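Local coordinates for packaging protein UL32 (Human herpesvirus 8 type M, PDB 6XF9) that probably helps localise new capsids to nuclear replication compartments for viral DNA cleavage and packaging, forming a pentameric, zinc-containing ring, at residues A23-E28 and Q275-M280; R210-G215 and Q392-L397. One frame throughout, in Å; residues are numbered along the deposited sequence.

Interaction 1. Residues A23-E28 and Q275-M280; sequences ASLLPE and QGPCLM
An inverse gamma turn centred on Pro277, running straight into the 3-10 segment 278-280, is built against the carbonyl of Ser24. The turn itself carries a weak bond from Cys278 N to Gly276 O. The next amide turns outward across the contact: Leu279 N donates to Ser24 O at 3.2 Å, with an N-H...O angle of 159° and the donor tilted 19° from the carbonyl plane. The same oxygen receives a CA-H...O contact from Pro277 CA at 3.1 Å, so Ser24 O is met by two groups, one from the turn and one from the 3-10 segment. Ser24 OG hydrogen-bonds to Leu20 O and lies beside the Met280 side chain, 3.4 Å from CG. Leu26 spreads its two methyls over different partners: CD2 meets Leu279 CD2 at 3.8 Å, the two chains crossing at about a right angle, while CD1 rests 3.6 Å from Cys278 SG. CD1 also presses closely on the Gln275 amide, which is held by Leu286 N at OE1 and by Asp272 OD2 at NE2. The CB of Leu25 points away, yet chi2 of 162° brings CD2 back to within 3.1 Å of Gly276 O. The short, weakly bonded strand 26-27 pairs antiparallel with strand 271-272, just before the turn, through backbone bonds between Leu26 and Asp272. Helix 37-45 covers Leu26 and Leu279, whereas helices 225-235 and 89-106 close over Pro277.

Interaction 2. Residues R210-G215 and Q392-L397; sequences RATFCG and QEYKKL
Thr212 OG1 hydrogen-bonds to Leu208 O, one turn back in its own helix, and the same hydroxyl rests against the backbone of Glu393, 3.4 Å from its carbonyl carbon. Glu393 CB is almost as close to it, at 3.5 Å. The hydroxyl is therefore satisfied within helix 207-213 while packing on the neighbouring one. The Thr212 torsion that puts OG1 beside the backbone N (chi1 -55°) leaves CG2 anti to that nitrogen, and the methyl faces the other helix. There it lies 3.6 Å from Tyr394 CD1, near the plane of the tyrosine ring and at its edge. This methyl does double duty, since it also sits over the centre of the Phe213 ring, 3.9 Å above its plane. Phe213 in turn reaches Leu397, with CE2 at 3.5 Å from Leu397 CD2 and the two side chains roughly perpendicular; its CZ is 4.2 Å from Tyr394 CE1, again at the tyrosine edge. At the more open margin, Ala211 CB touches the bent chain of Glu393, 3.9 Å from CG. Helix 207-213 ends here against the start of helix 391-402: Arg390 NH1 bonds to Ala211 O and Cys214 O, and a backbone bond joins Thr212 to Arg390. Helix 71-83 borders Phe213 and Tyr394, whose OH hydrogen-bonds to Phe2 O, and helix 382-386 adds Val384 beside Phe213.

In the fold
The two contacts lie on opposite sides of the chain's centre, 37 Å apart between centres and about 21 Å between nearest atoms. Their segments alternate along the sequence: 23-28, 210-215, 275-280, then 392-397, so each contact ties an earlier part of the chain to a later one. Interaction 1 joins a short strand to a turn and loop; interaction 2 joins two helices. Helix 89-106 borders the first and helix 71-83 the second, so these successive helices each border one of the contacts. No other subunit of the pentamer touches either pair of segments, so both contacts bind the single chain rather than its interfaces.

Interaction 1. Residues A23-E28 and Q275-M280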
ATOM      1  N   ALA D  23     -26.333 -39.499  14.829  1.00 64.06           N
ATOM      2  CA  ALA D  23     -25.364 -39.135  13.792  1.00 63.45           C
ATOM      3  C   ALA D  23     -25.027 -37.640  13.773  1.00 62.46           C
ATOM      4  O   ALA D  23     -24.255 -37.211  12.904  1.00 61.72           O
ATOM      5  CB  ALA D  23     -25.892 -39.561  12.419  1.00 62.60           C
ATOM      6  N   SER D  24     -25.594 -36.836  14.678  1.00 60.44           N
ATOM      7  CA  SER D  24     -25.396 -35.392  14.696  1.00 58.38           C
ATOM      8  C   SER D  24     -24.618 -34.906  15.918  1.00 57.76           C
ATOM      9  O   SER D  24     -24.559 -33.695  16.170  1.00 55.61           O
ATOM     10  CB  SER D  24     -26.753 -34.696  14.613  1.00 57.85           C
ATOM     11  OG  SER D  24     -27.355 -34.986  13.363  1.00 57.64           O
ATOM     12  N   LEU D  25     -24.001 -35.811  16.665  1.00 57.20           N
ATOM     13  CA  LEU D  25     -23.109 -35.449  17.748  1.00 56.73           C
ATOM     14  C   LEU D  25     -21.679 -35.505  17.225  1.00 56.05           C
ATOM     15  O   LEU D  25     -21.381 -36.197  16.250  1.00 56.66           O
ATOM     16  CB  LEU D  25     -23.263 -36.409  18.925  1.00 58.72           C
ATOM     17  CG  LEU D  25     -24.615 -36.475  19.628  1.00 59.59           C
ATOM     18  CD1 LEU D  25     -24.720 -37.773  20.457  1.00 61.66           C
ATOM     19  CD2 LEU D  25     -24.897 -35.273  20.471  1.00 58.65           C
ATOM     20  N   LEU D  26     -20.798 -34.748  17.859  1.00 64.19           N
ATOM     21  CA  LEU D  26     -19.391 -34.740  17.467  1.00 63.51           C
ATOM     22  C   LEU D  26     -18.626 -35.907  18.101  1.00 65.57           C
ATOM     23  O   LEU D  26     -19.052 -36.455  19.119  1.00 67.23           O
ATOM     24  CB  LEU D  26     -18.763 -33.410  17.864  1.00 60.97           C
ATOM     25  CG  LEU D  26     -19.159 -32.249  16.973  1.00 58.26           C
ATOM     26  CD1 LEU D  26     -18.731 -30.978  17.628  1.00 56.05           C
ATOM     27  CD2 LEU D  26     -18.446 -32.412  15.642  1.00 57.48           C
ATOM     28  N   PRO D  27     -17.489 -36.309  17.514  1.00 70.29           N
ATOM     29  CA  PRO D  27     -16.676 -37.381  18.121  1.00 71.93           C
ATOM     30  C   PRO D  27     -16.114 -36.986  19.485  1.00 71.55           C
ATOM     31  O   PRO D  27     -15.710 -35.837  19.701  1.00 69.55           O
ATOM     32  CB  PRO D  27     -15.549 -37.590  17.102  1.00 71.36           C
ATOM     33  CG  PRO D  27     -16.079 -37.085  15.813  1.00 70.27           C
ATOM     34  CD  PRO D  27     -17.022 -35.964  16.159  1.00 68.96           C
ATOM     35  N   GLU D  28     -16.069 -37.967  20.408  1.00 93.32           N
ATOM     36  CA  GLU D  28     -15.663 -37.683  21.789  1.00 92.80           C
ATOM     37  C   GLU D  28     -14.198 -37.260  21.858  1.00 91.56           C
ATOM     38  O   GLU D  28     -13.862 -36.235  22.469  1.00 90.02           O
ATOM     39  CB  GLU D  28     -15.913 -38.905  22.679  1.00 94.53           C
ATOM     40  N   GLN D 275     -21.842 -31.125  23.648  1.00 63.48           N
ATOM     41  CA  GLN D 275     -22.085 -30.212  22.543  1.00 62.55           C
ATOM     42  C   GLN D 275     -23.374 -30.520  21.801  1.00 62.95           C
ATOM     43  O   GLN D 275     -23.669 -29.846  20.811  1.00 62.45           O
ATOM     44  CB  GLN D 275     -20.923 -30.272  21.542  1.00 62.81           C
ATOM     45  CG  GLN D 275     -19.668 -29.536  21.943  1.00 61.79           C
ATOM     46  CD  GLN D 275     -18.605 -29.609  20.870  1.00 61.82           C
ATOM     47  OE1 GLN D 275     -18.613 -28.838  19.912  1.00 61.13           O
ATOM     48  NE2 GLN D 275     -17.688 -30.538  21.018  1.00 62.78           N
ATOM     49  N   GLY D 276     -24.134 -31.528  22.225  1.00 63.76           N
ATOM     50  CA  GLY D 276     -25.445 -31.781  21.669  1.00 63.83           C
ATOM     51  C   GLY D 276     -25.410 -32.139  20.197  1.00 64.20           C
ATOM     52  O   GLY D 276     -24.342 -32.302  19.596  1.00 65.04           O
ATOM     53  N   PRO D 277     -26.587 -32.290  19.585  1.00 56.27           N
ATOM     54  CA  PRO D 277     -26.660 -32.618  18.157  1.00 56.23           C
ATOM     55  C   PRO D 277     -26.337 -31.385  17.325  1.00 55.46           C
ATOM     56  O   PRO D 277     -27.090 -31.001  16.424  1.00 54.32           O
ATOM     57  CB  PRO D 277     -28.108 -33.084  17.989  1.00 54.93           C
ATOM     58  CG  PRO D 277     -28.860 -32.321  19.031  1.00 53.85           C
ATOM     59  CD  PRO D 277     -27.912 -32.005  20.161  1.00 54.87           C
ATOM     60  N   CYS D 278     -25.209 -30.746  17.644  1.00 52.34           N
ATOM     61  CA  CYS D 278     -24.861 -29.447  17.083  1.00 50.86           C
ATOM     62  C   CYS D 278     -24.547 -29.512  15.599  1.00 51.22           C
ATOM     63  O   CYS D 278     -24.490 -28.459  14.959  1.00 49.82           O
ATOM     64  CB  CYS D 278     -23.668 -28.846  17.839  1.00 50.41           C
ATOM     65  SG  CYS D 278     -22.166 -29.865  17.818  1.00 52.37           S
ATOM     66  N   LEU D 279     -24.359 -30.706  15.032  1.00 43.16           N
ATOM     67  CA  LEU D 279     -24.160 -30.833  13.596  1.00 43.53           C
ATOM     68  C   LEU D 279     -25.451 -30.657  12.825  1.00 42.41           C
ATOM     69  O   LEU D 279     -25.463 -30.888  11.610  1.00 42.97           O
ATOM     70  CB  LEU D 279     -23.515 -32.177  13.259  1.00 45.67           C
ATOM     71  CG  LEU D 279     -22.114 -32.360  13.837  1.00 46.93           C
ATOM     72  CD1 LEU D 279     -21.555 -33.746  13.536  1.00 47.97           C
ATOM     73  CD2 LEU D 279     -21.181 -31.295  13.294  1.00 45.80           C
ATOM     74  N   MET D 280     -26.540 -30.298  13.512  1.00 52.18           N
ATOM     75  CA  MET D 280     -27.783 -29.877  12.882  1.00 50.01           C
ATOM     76  C   MET D 280     -28.035 -28.377  12.986  1.00 47.91           C
ATOM     77  O   MET D 280     -29.063 -27.900  12.494  1.00 45.16           O
ATOM     78  CB  MET D 280     -28.970 -30.619  13.493  1.00 48.97           C
ATOM     79  CG  MET D 280     -29.097 -32.041  13.052  1.00 50.06           C
ATOM     80  SD  MET D 280     -30.275 -32.857  14.120  1.00 49.36           S
ATOM     81  CE  MET D 280     -31.831 -32.261  13.479  1.00 46.26           C
TER

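Interaction 2. Residues R210-G215 and Q392-L397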
ATOM      1  N   ARG D 210     -51.626 -15.049   4.480  1.00 47.24           N
ATOM      2  CA  ARG D 210     -52.383 -14.309   5.482  1.00 48.77           C
ATOM      3  C   ARG D 210     -53.762 -14.916   5.674  1.00 49.43           C
ATOM      4  O   ARG D 210     -54.208 -15.139   6.807  1.00 50.11           O
ATOM      5  CB  ARG D 210     -52.520 -12.852   5.071  1.00 50.05           C
ATOM      6  CG  ARG D 210     -52.826 -11.943   6.228  1.00 51.70           C
ATOM      7  CD  ARG D 210     -53.340 -10.612   5.728  1.00 53.27           C
ATOM      8  NE  ARG D 210     -54.475 -10.837   4.845  1.00 53.64           N
ATOM      9  CZ  ARG D 210     -55.664 -11.280   5.256  1.00 53.90           C
ATOM     10  NH1 ARG D 210     -55.870 -11.547   6.540  1.00 54.25           N
ATOM     11  NH2 ARG D 210     -56.644 -11.471   4.381  1.00 53.82           N
ATOM     12  N   ALA D 211     -54.457 -15.175   4.562  1.00 57.31           N
ATOM     13  CA  ALA D 211     -55.778 -15.786   4.604  1.00 57.45           C
ATOM     14  C   ALA D 211     -55.741 -17.134   5.304  1.00 56.90           C
ATOM     15  O   ALA D 211     -56.624 -17.443   6.110  1.00 58.00           O
ATOM     16  CB  ALA D 211     -56.315 -15.940   3.184  1.00 57.24           C
ATOM     17  N   THR D 212     -54.694 -17.920   5.066  1.00 53.42           N
ATOM     18  CA  THR D 212     -54.667 -19.275   5.591  1.00 52.81           C
ATOM     19  C   THR D 212     -54.306 -19.341   7.066  1.00 53.23           C
ATOM     20  O   THR D 212     -54.756 -20.254   7.763  1.00 53.59           O
ATOM     21  CB  THR D 212     -53.686 -20.123   4.797  1.00 51.54           C
ATOM     22  OG1 THR D 212     -54.042 -20.050   3.418  1.00 51.69           O
ATOM     23  CG2 THR D 212     -53.753 -21.559   5.238  1.00 51.41           C
ATOM     24  N   PHE D 213     -53.501 -18.417   7.577  1.00 49.65           N
ATOM     25  CA  PHE D 213     -52.925 -18.608   8.900  1.00 49.73           C
ATOM     26  C   PHE D 213     -53.292 -17.538   9.899  1.00 51.14           C
ATOM     27  O   PHE D 213     -53.186 -17.787  11.105  1.00 51.86           O
ATOM     28  CB  PHE D 213     -51.394 -18.685   8.815  1.00 48.68           C
ATOM     29  CG  PHE D 213     -50.894 -19.816   7.960  1.00 47.39           C
ATOM     30  CD1 PHE D 213     -50.862 -21.111   8.452  1.00 47.27           C
ATOM     31  CD2 PHE D 213     -50.442 -19.582   6.679  1.00 46.58           C
ATOM     32  CE1 PHE D 213     -50.397 -22.156   7.671  1.00 46.52           C
ATOM     33  CE2 PHE D 213     -49.969 -20.620   5.896  1.00 45.77           C
ATOM     34  CZ  PHE D 213     -49.948 -21.906   6.389  1.00 45.77           C
ATOM     35  N   CYS D 214     -53.694 -16.364   9.446  1.00 63.48           N
ATOM     36  CA  CYS D 214     -53.868 -15.228  10.326  1.00 65.20           C
ATOM     37  C   CYS D 214     -55.322 -15.105  10.779  1.00 66.72           C
ATOM     38  O   CYS D 214     -56.255 -15.549  10.100  1.00 66.43           O
ATOM     39  CB  CYS D 214     -53.385 -13.961   9.619  1.00 65.38           C
ATOM     40  SG  CYS D 214     -51.547 -14.022   9.274  1.00 64.21           S
ATOM     41  N   GLY D 215     -55.498 -14.459  11.936  1.00110.94           N
ATOM     42  CA  GLY D 215     -56.789 -14.252  12.573  1.00112.36           C
ATOM     43  C   GLY D 215     -56.776 -14.871  13.960  1.00112.99           C
ATOM     44  O   GLY D 215     -56.298 -16.006  14.127  1.00111.91           O
ATOM     45  N   GLN D 392     -59.889 -24.476   3.516  1.00 66.10           N
ATOM     46  CA  GLN D 392     -60.302 -24.014   2.185  1.00 66.87           C
ATOM     47  C   GLN D 392     -59.235 -23.116   1.554  1.00 64.77           C
ATOM     48  O   GLN D 392     -58.904 -23.274   0.372  1.00 64.53           O
ATOM     49  CB  GLN D 392     -61.656 -23.293   2.251  1.00 68.89           C
ATOM     50  N   GLU D 393     -58.652 -22.198   2.340  1.00 71.79           N
ATOM     51  CA  GLU D 393     -57.586 -21.334   1.843  1.00 70.08           C
ATOM     52  C   GLU D 393     -56.258 -22.080   1.761  1.00 68.71           C
ATOM     53  O   GLU D 393     -55.451 -21.842   0.847  1.00 67.75           O
ATOM     54  CB  GLU D 393     -57.447 -20.103   2.744  1.00 69.60           C
ATOM     55  CG  GLU D 393     -58.591 -19.076   2.606  1.00 70.98           C
ATOM     56  CD  GLU D 393     -59.747 -19.309   3.574  1.00 72.74           C
ATOM     57  OE1 GLU D 393     -59.723 -20.311   4.328  1.00 72.81           O
ATOM     58  OE2 GLU D 393     -60.696 -18.490   3.569  1.00 74.32           O
ATOM     59  N   TYR D 394     -56.039 -23.012   2.690  1.00 58.44           N
ATOM     60  CA  TYR D 394     -54.845 -23.844   2.654  1.00 57.26           C
ATOM     61  C   TYR D 394     -54.740 -24.611   1.343  1.00 57.74           C
ATOM     62  O   TYR D 394     -53.635 -24.862   0.848  1.00 56.92           O
ATOM     63  CB  TYR D 394     -54.870 -24.805   3.823  1.00 57.65           C
ATOM     64  CG  TYR D 394     -53.581 -25.519   4.029  1.00 56.69           C
ATOM     65  CD1 TYR D 394     -52.433 -24.815   4.325  1.00 55.14           C
ATOM     66  CD2 TYR D 394     -53.508 -26.900   3.969  1.00 57.34           C
ATOM     67  CE1 TYR D 394     -51.234 -25.465   4.522  1.00 54.88           C
ATOM     68  CE2 TYR D 394     -52.307 -27.559   4.170  1.00 56.48           C
ATOM     69  CZ  TYR D 394     -51.173 -26.828   4.439  1.00 55.24           C
ATOM     70  OH  TYR D 394     -49.966 -27.462   4.637  1.00 55.33           O
ATOM     71  N   LYS D 395     -55.880 -25.032   0.787  1.00 57.95           N
ATOM     72  CA  LYS D 395     -55.867 -25.714  -0.504  1.00 58.28           C
ATOM     73  C   LYS D 395     -55.379 -24.782  -1.602  1.00 57.63           C
ATOM     74  O   LYS D 395     -54.669 -25.209  -2.515  1.00 57.48           O
ATOM     75  CB  LYS D 395     -57.261 -26.256  -0.829  1.00 60.59           C
ATOM     76  N   LYS D 396     -55.727 -23.495  -1.516  1.00 65.86           N
ATOM     77  CA  LYS D 396     -55.232 -22.550  -2.509  1.00 65.30           C
ATOM     78  C   LYS D 396     -53.742 -22.306  -2.324  1.00 63.77           C
ATOM     79  O   LYS D 396     -52.991 -22.237  -3.306  1.00 63.39           O
ATOM     80  CB  LYS D 396     -55.993 -21.227  -2.417  1.00 65.75           C
ATOM     81  CG  LYS D 396     -57.454 -21.280  -2.852  1.00 67.62           C
ATOM     82  CD  LYS D 396     -58.090 -19.875  -2.838  1.00 68.12           C
ATOM     83  CE  LYS D 396     -58.749 -19.540  -1.480  1.00 68.78           C
ATOM     84  NZ  LYS D 396     -60.209 -19.961  -1.404  1.00 71.06           N
ATOM     85  N   LEU D 397     -53.295 -22.225  -1.065  1.00 53.21           N
ATOM     86  CA  LEU D 397     -51.874 -22.071  -0.782  1.00 52.03           C
ATOM     87  C   LEU D 397     -51.077 -23.188  -1.429  1.00 52.17           C
ATOM     88  O   LEU D 397     -50.170 -22.936  -2.228  1.00 52.28           O
ATOM     89  CB  LEU D 397     -51.640 -22.117   0.727  1.00 51.72           C
ATOM     90  CG  LEU D 397     -50.320 -21.645   1.356  1.00 51.09           C
ATOM     91  CD1 LEU D 397     -50.200 -20.126   1.280  1.00 51.05           C
ATOM     92  CD2 LEU D 397     -50.133 -22.141   2.790  1.00 50.86           C
TER